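Probable glutamine-binding lipoprotein GlnH (GLNBP) (Mycobacterium tuberculosis, PDB 6H20) probably binds amino acids, with specificity for aspartate, outside the cell and takes part in controlling protein kinase G activity. Local coordinates at residues A[99-110]-A[114-122]; A[130-141]-A[234-244]. All blocks are in the same frame, centred on the assembly; numbering follows the deposited sequence.

Contact 1 of 2, residues A[99-110]-A[114-122]. With ASN (asparagine), chain B.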
loop_
_atom_site.group_PDB
_atom_site.type_symbol
_atom_site.label_atom_id
_atom_site.label_comp_id
_atom_site.label_asym_id
_atom_site.label_seq_id
_atom_site.Cartn_x
_atom_site.Cartn_y
_atom_site.Cartn_z
ATOM N N ARG A 99 -14.721 -0.981 3.507
ATOM C CA ARG A 99 -15.003 0.444 3.417
ATOM C C ARG A 99 -14.070 1.012 2.367
ATOM O O ARG A 99 -12.845 0.927 2.512
ATOM C CB ARG A 99 -14.802 1.180 4.742
ATOM C CG ARG A 99 -15.271 2.643 4.636
ATOM C CD ARG A 99 -15.062 3.475 5.902
ATOM N NE ARG A 99 -15.848 2.994 7.032
ATOM C CZ ARG A 99 -17.021 3.494 7.411
ATOM N NH1 ARG A 99 -17.578 4.505 6.743
ATOM N NH2 ARG A 99 -17.642 2.973 8.463
ATOM N N ILE A 100 -14.637 1.573 1.308
ATOM C CA ILE A 100 -13.823 2.088 0.212
ATOM C C ILE A 100 -13.210 3.420 0.628
ATOM O O ILE A 100 -13.928 4.370 0.963
ATOM C CB ILE A 100 -14.650 2.227 -1.073
ATOM C CG1 ILE A 100 -15.323 0.893 -1.416
ATOM C CG2 ILE A 100 -13.788 2.748 -2.214
ATOM C CD1 ILE A 100 -14.386 -0.242 -1.701
ATOM N N LEU A 101 -11.877 3.488 0.605
ATOM C CA LEU A 101 -11.119 4.637 1.078
ATOM C C LEU A 101 -10.040 4.958 0.056
ATOM O O LEU A 101 -9.426 4.045 -0.499
ATOM C CB LEU A 101 -10.378 4.282 2.387
ATOM C CG LEU A 101 -11.125 3.896 3.659
ATOM C CD1 LEU A 101 -10.138 3.433 4.700
ATOM C CD2 LEU A 101 -11.936 5.071 4.177
ATOM N N SER A 102 -9.791 6.249 -0.174
ATOM C CA SER A 102 -8.630 6.620 -0.972
ATOM C C SER A 102 -7.364 6.613 -0.111
ATOM O O SER A 102 -7.411 6.496 1.122
ATOM C CB SER A 102 -8.810 8.002 -1.582
ATOM O OG SER A 102 -8.776 8.994 -0.571
ATOM N N ALA A 103 -6.213 6.727 -0.784
ATOM C CA ALA A 103 -4.932 6.784 -0.086
ATOM C C ALA A 103 -4.910 7.912 0.931
ATOM O O ALA A 103 -4.375 7.764 2.040
ATOM C CB ALA A 103 -3.794 6.964 -1.101
ATOM N N ALA A 104 -5.511 9.047 0.580
ATOM C CA ALA A 104 -5.516 10.209 1.452
ATOM C C ALA A 104 -6.440 10.046 2.648
ATOM O O ALA A 104 -6.410 10.900 3.538
ATOM C CB ALA A 104 -5.928 11.442 0.640
ATOM N N GLU A 105 -7.264 8.995 2.690
ATOM C CA GLU A 105 -8.217 8.777 3.777
ATOM C C GLU A 105 -7.848 7.626 4.705
ATOM O O GLU A 105 -8.607 7.338 5.636
ATOM C CB GLU A 105 -9.618 8.513 3.209
ATOM C CG GLU A 105 -10.217 9.683 2.437
ATOM C CD GLU A 105 -11.424 9.306 1.578
ATOM O OE1 GLU A 105 -11.557 8.141 1.151
ATOM O OE2 GLU A 105 -12.251 10.203 1.306
ATOM N N ARG A 106 -6.726 6.943 4.468
ATOM C CA ARG A 106 -6.394 5.779 5.290
ATOM C C ARG A 106 -6.183 6.154 6.753
ATOM O O ARG A 106 -6.667 5.456 7.648
ATOM C CB ARG A 106 -5.137 5.100 4.745
ATOM C CG ARG A 106 -5.342 4.462 3.391
ATOM C CD ARG A 106 -4.006 3.928 2.819
ATOM N NE ARG A 106 -3.123 5.035 2.448
ATOM C CZ ARG A 106 -1.986 4.879 1.763
ATOM N NH1 ARG A 106 -1.594 3.661 1.396
ATOM N NH2 ARG A 106 -1.244 5.936 1.446
ATOM N N VAL A 107 -5.458 7.244 7.018
ATOM C CA VAL A 107 -5.192 7.621 8.406
ATOM C C VAL A 107 -6.475 8.075 9.094
ATOM O O VAL A 107 -6.756 7.682 10.236
ATOM C CB VAL A 107 -4.082 8.685 8.484
ATOM C CG1 VAL A 107 -4.087 9.374 9.854
ATOM C CG2 VAL A 107 -2.730 8.049 8.208
ATOM N N THR A 108 -7.279 8.896 8.411
ATOM C CA THR A 108 -8.486 9.427 9.038
ATOM C C THR A 108 -9.470 8.321 9.394
ATOM O O THR A 108 -10.073 8.347 10.470
ATOM C CB THR A 108 -9.147 10.462 8.124
ATOM O OG1 THR A 108 -8.258 11.567 7.949
ATOM C CG2 THR A 108 -10.433 10.967 8.752
ATOM N N ALA A 109 -9.648 7.334 8.515
ATOM C CA ALA A 109 -10.587 6.262 8.833
ATOM C C ALA A 109 -10.155 5.500 10.072
ATOM O O ALA A 109 -11.000 5.062 10.857
ATOM C CB ALA A 109 -10.736 5.318 7.645
ATOM N N LEU A 110 -8.847 5.335 10.266
ATOM C CA LEU A 110 -8.361 4.662 11.465
ATOM C C LEU A 110 -8.558 5.531 12.700
ATOM O O LEU A 110 -8.992 5.038 13.751
ATOM C CB LEU A 110 -6.896 4.279 11.263
ATOM C CG LEU A 110 -6.683 3.163 10.242
ATOM C CD1 LEU A 110 -5.214 3.067 9.849
ATOM C CD2 LEU A 110 -7.183 1.854 10.812
ATOM N N GLN A 114 -13.483 4.062 11.863
ATOM C CA GLN A 114 -14.423 3.711 10.809
ATOM C C GLN A 114 -14.132 2.356 10.176
ATOM O O GLN A 114 -14.987 1.830 9.459
ATOM C CB GLN A 114 -14.427 4.789 9.725
ATOM C CG GLN A 114 -14.907 6.148 10.203
ATOM C CD GLN A 114 -14.861 7.183 9.098
ATOM O OE1 GLN A 114 -14.011 7.120 8.213
ATOM N NE2 GLN A 114 -15.778 8.142 9.143
ATOM N N VAL A 115 -12.944 1.791 10.413
ATOM C CA VAL A 115 -12.600 0.444 9.980
ATOM C C VAL A 115 -11.804 -0.195 11.103
ATOM O O VAL A 115 -11.225 0.489 11.948
ATOM C CB VAL A 115 -11.755 0.431 8.684
ATOM C CG1 VAL A 115 -12.521 1.058 7.525
ATOM C CG2 VAL A 115 -10.429 1.157 8.895
ATOM N N ASP A 116 -11.772 -1.530 11.104
ATOM C CA ASP A 116 -10.901 -2.218 12.050
ATOM C C ASP A 116 -9.445 -2.140 11.599
ATOM O O ASP A 116 -8.543 -1.905 12.417
ATOM C CB ASP A 116 -11.311 -3.685 12.187
ATOM C CG ASP A 116 -12.729 -3.864 12.710
ATOM O OD1 ASP A 116 -13.048 -3.324 13.796
ATOM O OD2 ASP A 116 -13.523 -4.576 12.055
ATOM N N ILE A 117 -9.193 -2.369 10.313
ATOM C CA ILE A 117 -7.842 -2.353 9.769
ATOM C C ILE A 117 -7.879 -1.724 8.386
ATOM O O ILE A 117 -8.914 -1.723 7.708
ATOM C CB ILE A 117 -7.199 -3.759 9.686
ATOM C CG1 ILE A 117 -7.966 -4.666 8.717
ATOM C CG2 ILE A 117 -7.116 -4.393 11.082
ATOM C CD1 ILE A 117 -7.346 -6.059 8.553
ATOM N N VAL A 118 -6.746 -1.159 7.983
ATOM C CA VAL A 118 -6.508 -0.747 6.598
ATOM C C VAL A 118 -5.470 -1.703 6.034
ATOM O O VAL A 118 -4.390 -1.866 6.614
ATOM C CB VAL A 118 -6.006 0.703 6.516
ATOM C CG1 VAL A 118 -5.481 1.021 5.112
ATOM C CG2 VAL A 118 -7.118 1.686 6.892
ATOM N N VAL A 119 -5.801 -2.363 4.935
ATOM C CA VAL A 119 -4.838 -3.164 4.179
ATOM C C VAL A 119 -4.881 -2.578 2.777
ATOM O O VAL A 119 -5.720 -2.955 1.946
ATOM C CB VAL A 119 -5.150 -4.664 4.180
ATOM C CG1 VAL A 119 -3.950 -5.451 3.640
ATOM C CG2 VAL A 119 -5.495 -5.159 5.596
ATOM N N LYS A 120 -4.032 -1.580 2.542
ATOM C CA LYS A 120 -4.059 -0.830 1.290
ATOM C C LYS A 120 -2.680 -0.246 1.059
ATOM O O LYS A 120 -2.462 0.958 1.253
ATOM C CB LYS A 120 -5.126 0.273 1.335
ATOM C CG LYS A 120 -5.389 0.863 -0.057
ATOM C CD LYS A 120 -5.977 2.260 0.029
ATOM C CE LYS A 120 -6.240 2.874 -1.347
ATOM N NZ LYS A 120 -5.188 2.604 -2.368
ATOM N N THR A 121 -1.751 -1.119 0.670
ATOM C CA THR A 121 -0.361 -0.777 0.357
ATOM C C THR A 121 0.209 0.305 1.283
ATOM O O THR A 121 0.843 1.258 0.837
ATOM C CB THR A 121 -0.197 -0.392 -1.131
ATOM O OG1 THR A 121 -0.982 0.775 -1.455
ATOM C CG2 THR A 121 -0.629 -1.546 -2.040
ATOM N N MET A 122 -0.009 0.169 2.588
ATOM C CA MET A 122 0.184 1.317 3.471
ATOM C C MET A 122 1.600 1.307 4.029
ATOM O O MET A 122 1.909 0.547 4.954
ATOM C CB MET A 122 -0.855 1.349 4.588
ATOM C CG MET A 122 -0.915 2.699 5.273
ATOM S SD MET A 122 -2.289 2.747 6.413
ATOM C CE MET A 122 -2.117 4.418 7.018
HETATM N N ASN B . 2.736 2.788 -0.401
HETATM C CA ASN B . 2.588 4.210 -0.711
HETATM C C ASN B . 1.953 4.920 0.471
HETATM O O ASN B . 1.521 6.081 0.348
HETATM C CB ASN B . 1.752 4.407 -1.977
HETATM C CG ASN B . 0.309 4.006 -1.793
HETATM O OD1 ASN B . -0.054 3.297 -0.860
HETATM N ND2 ASN B . -0.533 4.495 -2.674
HETATM O OXT ASN B . 1.873 4.310 1.559
#

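Contact 2 of 2, residues A[130-141]-A[234-244]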
loop_
_atom_site.group_PDB
_atom_site.type_symbol
_atom_site.label_atom_id
_atom_site.label_comp_id
_atom_site.label_asym_id
_atom_site.label_seq_id
_atom_site.Cartn_x
_atom_site.Cartn_y
_atom_site.Cartn_z
ATOM N N LYS A 130 2.887 8.574 14.333
ATOM C CA LYS A 130 2.386 9.540 15.307
ATOM C C LYS A 130 0.866 9.515 15.390
ATOM O O LYS A 130 0.297 9.982 16.386
ATOM C CB LYS A 130 2.821 10.954 14.912
ATOM C CG LYS A 130 4.317 11.216 14.986
ATOM C CD LYS A 130 4.649 12.609 14.470
ATOM C CE LYS A 130 6.147 12.848 14.467
ATOM N NZ LYS A 130 6.537 14.051 15.245
ATOM N N LEU A 131 0.200 8.987 14.363
ATOM C CA LEU A 131 -1.247 9.056 14.225
ATOM C C LEU A 131 -1.952 7.708 14.257
ATOM O O LEU A 131 -3.102 7.648 14.697
ATOM C CB LEU A 131 -1.621 9.767 12.915
ATOM C CG LEU A 131 -0.982 11.137 12.718
ATOM C CD1 LEU A 131 -1.294 11.667 11.327
ATOM C CD2 LEU A 131 -1.476 12.098 13.792
ATOM N N VAL A 132 -1.321 6.636 13.768
ATOM C CA VAL A 132 -1.931 5.313 13.738
ATOM C C VAL A 132 -0.889 4.279 14.139
ATOM O O VAL A 132 0.312 4.553 14.170
ATOM C CB VAL A 132 -2.501 4.958 12.347
ATOM C CG1 VAL A 132 -3.530 5.993 11.906
ATOM C CG2 VAL A 132 -1.376 4.846 11.311
ATOM N N ASN A 133 -1.360 3.072 14.428
ATOM C CA ASN A 133 -0.469 1.949 14.669
ATOM C C ASN A 133 -0.325 1.100 13.407
ATOM O O ASN A 133 -1.089 1.224 12.452
ATOM C CB ASN A 133 -0.978 1.100 15.832
ATOM C CG ASN A 133 0.112 0.786 16.803
ATOM O OD1 ASN A 133 1.176 0.328 16.397
ATOM N ND2 ASN A 133 -0.118 1.064 18.080
ATOM N N PHE A 134 0.666 0.210 13.423
ATOM C CA PHE A 134 0.898 -0.685 12.296
ATOM C C PHE A 134 1.326 -2.051 12.805
ATOM O O PHE A 134 2.010 -2.170 13.827
ATOM C CB PHE A 134 2.034 -0.205 11.381
ATOM C CG PHE A 134 1.712 1.038 10.593
ATOM C CD1 PHE A 134 0.980 0.962 9.409
ATOM C CD2 PHE A 134 2.177 2.271 11.010
ATOM C CE1 PHE A 134 0.702 2.108 8.666
ATOM C CE2 PHE A 134 1.899 3.424 10.283
ATOM C CZ PHE A 134 1.166 3.340 9.099
ATOM N N SER A 135 0.945 -3.078 12.052
ATOM C CA SER A 135 1.521 -4.407 12.174
ATOM C C SER A 135 2.978 -4.397 11.725
ATOM O O SER A 135 3.508 -3.394 11.233
ATOM C CB SER A 135 0.786 -5.384 11.255
ATOM O OG SER A 135 1.073 -5.103 9.886
ATOM N N THR A 136 3.628 -5.550 11.899
ATOM C CA THR A 136 4.913 -5.783 11.258
ATOM C C THR A 136 4.760 -5.748 9.733
ATOM O O THR A 136 3.654 -5.755 9.176
ATOM C CB THR A 136 5.480 -7.139 11.671
ATOM O OG1 THR A 136 4.534 -8.178 11.369
ATOM C CG2 THR A 136 5.816 -7.153 13.170
ATOM N N VAL A 137 5.903 -5.722 9.047
ATOM C CA VAL A 137 5.906 -5.551 7.594
ATOM C C VAL A 137 5.417 -6.824 6.919
ATOM O O VAL A 137 5.937 -7.917 7.179
ATOM C CB VAL A 137 7.324 -5.200 7.119
ATOM C CG1 VAL A 137 7.388 -5.123 5.583
ATOM C CG2 VAL A 137 7.810 -3.915 7.767
ATOM N N TYR A 138 4.438 -6.691 6.010
ATOM C CA TYR A 138 3.957 -7.852 5.268
ATOM C C TYR A 138 4.388 -7.886 3.804
ATOM O O TYR A 138 4.212 -8.920 3.144
ATOM C CB TYR A 138 2.425 -8.009 5.394
ATOM C CG TYR A 138 1.588 -6.990 4.647
ATOM C CD1 TYR A 138 1.254 -7.174 3.311
ATOM C CD2 TYR A 138 1.109 -5.856 5.300
ATOM C CE1 TYR A 138 0.476 -6.242 2.644
ATOM C CE2 TYR A 138 0.323 -4.916 4.635
ATOM C CZ TYR A 138 0.026 -5.121 3.298
ATOM O OH TYR A 138 -0.745 -4.193 2.646
ATOM N N LEU A 139 4.975 -6.810 3.293
ATOM C CA LEU A 139 5.525 -6.800 1.944
ATOM C C LEU A 139 6.410 -5.573 1.867
ATOM O O LEU A 139 6.040 -4.524 2.393
ATOM C CB LEU A 139 4.397 -6.682 0.909
ATOM C CG LEU A 139 4.816 -6.816 -0.558
ATOM C CD1 LEU A 139 5.299 -8.221 -0.839
ATOM C CD2 LEU A 139 3.634 -6.478 -1.464
ATOM N N ASP A 140 7.577 -5.704 1.237
ATOM C CA ASP A 140 8.520 -4.591 1.138
ATOM C C ASP A 140 8.685 -4.199 -0.323
ATOM O O ASP A 140 9.267 -4.955 -1.110
ATOM C CB ASP A 140 9.870 -4.953 1.755
ATOM C CG ASP A 140 10.794 -3.763 1.840
ATOM O OD1 ASP A 140 10.313 -2.666 2.202
ATOM O OD2 ASP A 140 12.005 -3.921 1.552
ATOM N N ALA A 141 8.188 -3.025 -0.680
ATOM C CA ALA A 141 8.262 -2.524 -2.047
ATOM C C ALA A 141 9.248 -1.358 -2.115
ATOM O O ALA A 141 9.819 -0.927 -1.110
ATOM C CB ALA A 141 6.867 -2.117 -2.533
ATOM N N PRO A 234 7.783 -0.140 3.114
ATOM C CA PRO A 234 7.431 -1.347 3.876
ATOM C C PRO A 234 5.965 -1.323 4.280
ATOM O O PRO A 234 5.562 -0.477 5.092
ATOM C CB PRO A 234 8.362 -1.268 5.096
ATOM C CG PRO A 234 8.565 0.249 5.312
ATOM C CD PRO A 234 8.314 0.943 3.966
ATOM N N TYR A 235 5.160 -2.228 3.725
ATOM C CA TYR A 235 3.720 -2.203 3.967
ATOM C C TYR A 235 3.377 -2.768 5.337
ATOM O O TYR A 235 3.877 -3.822 5.739
ATOM C CB TYR A 235 2.988 -3.060 2.937
ATOM C CG TYR A 235 3.021 -2.568 1.512
ATOM C CD1 TYR A 235 3.614 -1.357 1.158
ATOM C CD2 TYR A 235 2.459 -3.333 0.519
ATOM C CE1 TYR A 235 3.628 -0.922 -0.186
ATOM C CE2 TYR A 235 2.461 -2.914 -0.804
ATOM C CZ TYR A 235 3.043 -1.720 -1.151
ATOM O OH TYR A 235 3.027 -1.330 -2.483
ATOM N N GLY A 236 2.476 -2.086 6.034
ATOM C CA GLY A 236 1.939 -2.597 7.275
ATOM C C GLY A 236 0.424 -2.544 7.229
ATOM O O GLY A 236 -0.170 -1.787 6.456
ATOM N N VAL A 237 -0.200 -3.370 8.062
ATOM C CA VAL A 237 -1.639 -3.263 8.296
ATOM C C VAL A 237 -1.854 -2.100 9.249
ATOM O O VAL A 237 -1.290 -2.076 10.346
ATOM C CB VAL A 237 -2.200 -4.565 8.883
ATOM C CG1 VAL A 237 -3.677 -4.395 9.254
ATOM C CG2 VAL A 237 -1.988 -5.715 7.919
ATOM N N GLY A 238 -2.649 -1.117 8.821
ATOM C CA GLY A 238 -2.894 0.069 9.630
ATOM C C GLY A 238 -4.019 -0.177 10.624
ATOM O O GLY A 238 -5.030 -0.791 10.295
ATOM N N ILE A 239 -3.801 0.278 11.859
ATOM C CA ILE A 239 -4.670 -0.010 12.992
ATOM C C ILE A 239 -4.798 1.269 13.806
ATOM O O ILE A 239 -3.882 2.093 13.839
ATOM C CB ILE A 239 -4.068 -1.170 13.833
ATOM C CG1 ILE A 239 -4.109 -2.471 13.024
ATOM C CG2 ILE A 239 -4.800 -1.335 15.180
ATOM C CD1 ILE A 239 -3.198 -3.572 13.534
ATOM N N ASN A 240 -5.948 1.442 14.458
ATOM C CA ASN A 240 -6.125 2.605 15.319
ATOM C C ASN A 240 -5.015 2.661 16.368
ATOM O O ASN A 240 -4.616 1.638 16.936
ATOM C CB ASN A 240 -7.496 2.572 15.991
ATOM C CG ASN A 240 -7.673 3.688 16.996
ATOM O OD1 ASN A 240 -7.251 3.571 18.152
ATOM N ND2 ASN A 240 -8.306 4.776 16.570
ATOM N N LEU A 241 -4.512 3.877 16.609
ATOM C CA LEU A 241 -3.327 4.072 17.443
ATOM C C LEU A 241 -3.439 3.368 18.787
ATOM O O LEU A 241 -2.447 2.839 19.302
ATOM C CB LEU A 241 -3.098 5.568 17.662
ATOM C CG LEU A 241 -1.865 5.974 18.467
ATOM C CD1 LEU A 241 -0.600 5.467 17.782
ATOM C CD2 LEU A 241 -1.827 7.486 18.614
ATOM N N ASP A 242 -4.635 3.349 19.370
ATOM C CA ASP A 242 -4.799 2.840 20.722
ATOM C C ASP A 242 -5.160 1.365 20.787
ATOM O O ASP A 242 -5.147 0.796 21.882
ATOM C CB ASP A 242 -5.855 3.657 21.463
ATOM C CG ASP A 242 -5.439 5.097 21.647
ATOM O OD1 ASP A 242 -4.247 5.335 21.936
ATOM O OD2 ASP A 242 -6.302 5.989 21.489
ATOM N N ASN A 243 -5.473 0.719 19.665
ATOM C CA ASN A 243 -5.851 -0.692 19.718
ATOM C C ASN A 243 -4.606 -1.570 19.589
ATOM O O ASN A 243 -4.379 -2.242 18.580
ATOM C CB ASN A 243 -6.911 -1.034 18.677
ATOM C CG ASN A 243 -7.572 -2.385 18.957
ATOM O OD1 ASN A 243 -7.062 -3.187 19.752
ATOM N ND2 ASN A 243 -8.700 -2.638 18.312
ATOM N N THR A 244 -3.805 -1.562 20.665
ATOM C CA THR A 244 -2.591 -2.376 20.692
ATOM C C THR A 244 -2.902 -3.862 20.658
ATOM O O THR A 244 -2.109 -4.641 20.114
ATOM C CB THR A 244 -1.715 -2.037 21.896
ATOM O OG1 THR A 244 -2.469 -2.205 23.103
ATOM C CG2 THR A 244 -1.193 -0.608 21.788
HETATM O O HOH W 1 -5.511 6.139 15.229
HETATM O O HOH W 2 -1.507 -1.917 4.017
#

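Contact 1 of 2, residues A[99-110]-A[114-122]
R106 reaches over from the start of helix 106-111 and sets its guanidinium against the backbone at K120 and T121, where the bound asparagine lies. NH1 meets two acceptors, both at 2.8 Å: K120 O, close to the guanidinium plane, and OD1 of the asparagine. NH2 reaches the ligand's O at 3.0 Å, with the N-H pointing almost straight at it (160°), and has a weak bond to G169 O, while NE turns back to A103 O. The N-H groups of one flat guanidinium thus serve backbone carbonyls and two oxygens of the ligand, which nearby R128 also binds. T121 grips the ligand twice, its OG1 giving a hydrogen bond to OD1 and its O taking one from the asparagine N. The extended M122 chain lays CG over the guanidinium, and its CE ends 3.8 Å from R106 CB. K120 sends its amine elsewhere, to a salt bridge with D58. At the far end, R99 NE donates to Q114 O (2.8 Å) from above the carbonyl plane, and Q114 N closes onto A109 O. Between these polar ends L110 packs its CG against V118 CG2. Helix 106-111 covers strand 117-118, which lies between strands 53-57 and 232-240 of the sheet.

Contact 2 of 2, residues A[130-141]-A[234-244]
Y138 lays its ring against Y235, whose CB sits over one face, 3.9 Å from the ring centroid, while the backbone of G236 and V237 runs past the ring's edge. This is antiparallel sheet pairing with an interruption: strand 232-240 pairs with 132-134 at one end and with 139-148 at the other, and residues 135-138 carry the chain between them. The ring of Y138 reaches the neighbouring strand because CG stands between the backbone N and the carbonyl carbon (chi1 72°). Its hydroxyl is bound by D78 and by a water that also donates to G236 O, a polar end that suits tyrosine here. The ring of Y235 is turned 58° from that of Y138 and runs beside L139, CE2 lying 3.8 Å from L139 CD2. Beyond it, the Y235 hydroxyl binds D209 and T211, and the ring lines the asparagine pocket.

Backbone bonds hold both ends, Y235 N to L139 O and Y138 N to Y235 O on one side, N133 and I239 in a reciprocal pair on the other. In the interruption S135 bonds V237 twice: its N donates to V237 O, and its small OG accepts from V237 N at 2.8 Å and donates a hydrogen bond to T136 O. Glycine suits position 236, where a CB would crowd F134 CD1 and S135 O. N133 suits its place because an amide both donates and accepts: OD1 receives F134 N and R129, and ND2 points to the turn that follows the strand. That type I turn, N240 to N243, leads into helix 244-259. The bond from N133 ND2 to L241 O is 3.2 Å long, with L241 O close to the N133 amide plane.

In the fold
Contact 1 closes before contact 2 opens along the chain, and their centres lie about 11 Å apart. They share one sheet, in which strand 117-118 of contact 1 runs antiparallel to strand 232-240 of contact 2. V118 N to G238 O and M122 O to G236 N, both 2.9 Å, are probable hydrogen bonds that join them. Helix 106-111 also packs on the 130-141 segment, through V107 and L110 against L131 and V132. Near the ligand, T121 CB comes within 3.5 Å of Y235 CZ, and both contacts supply residues to the asparagine pocket. Y235, far later in the sequence, adds to a site that other parts of the chain also line.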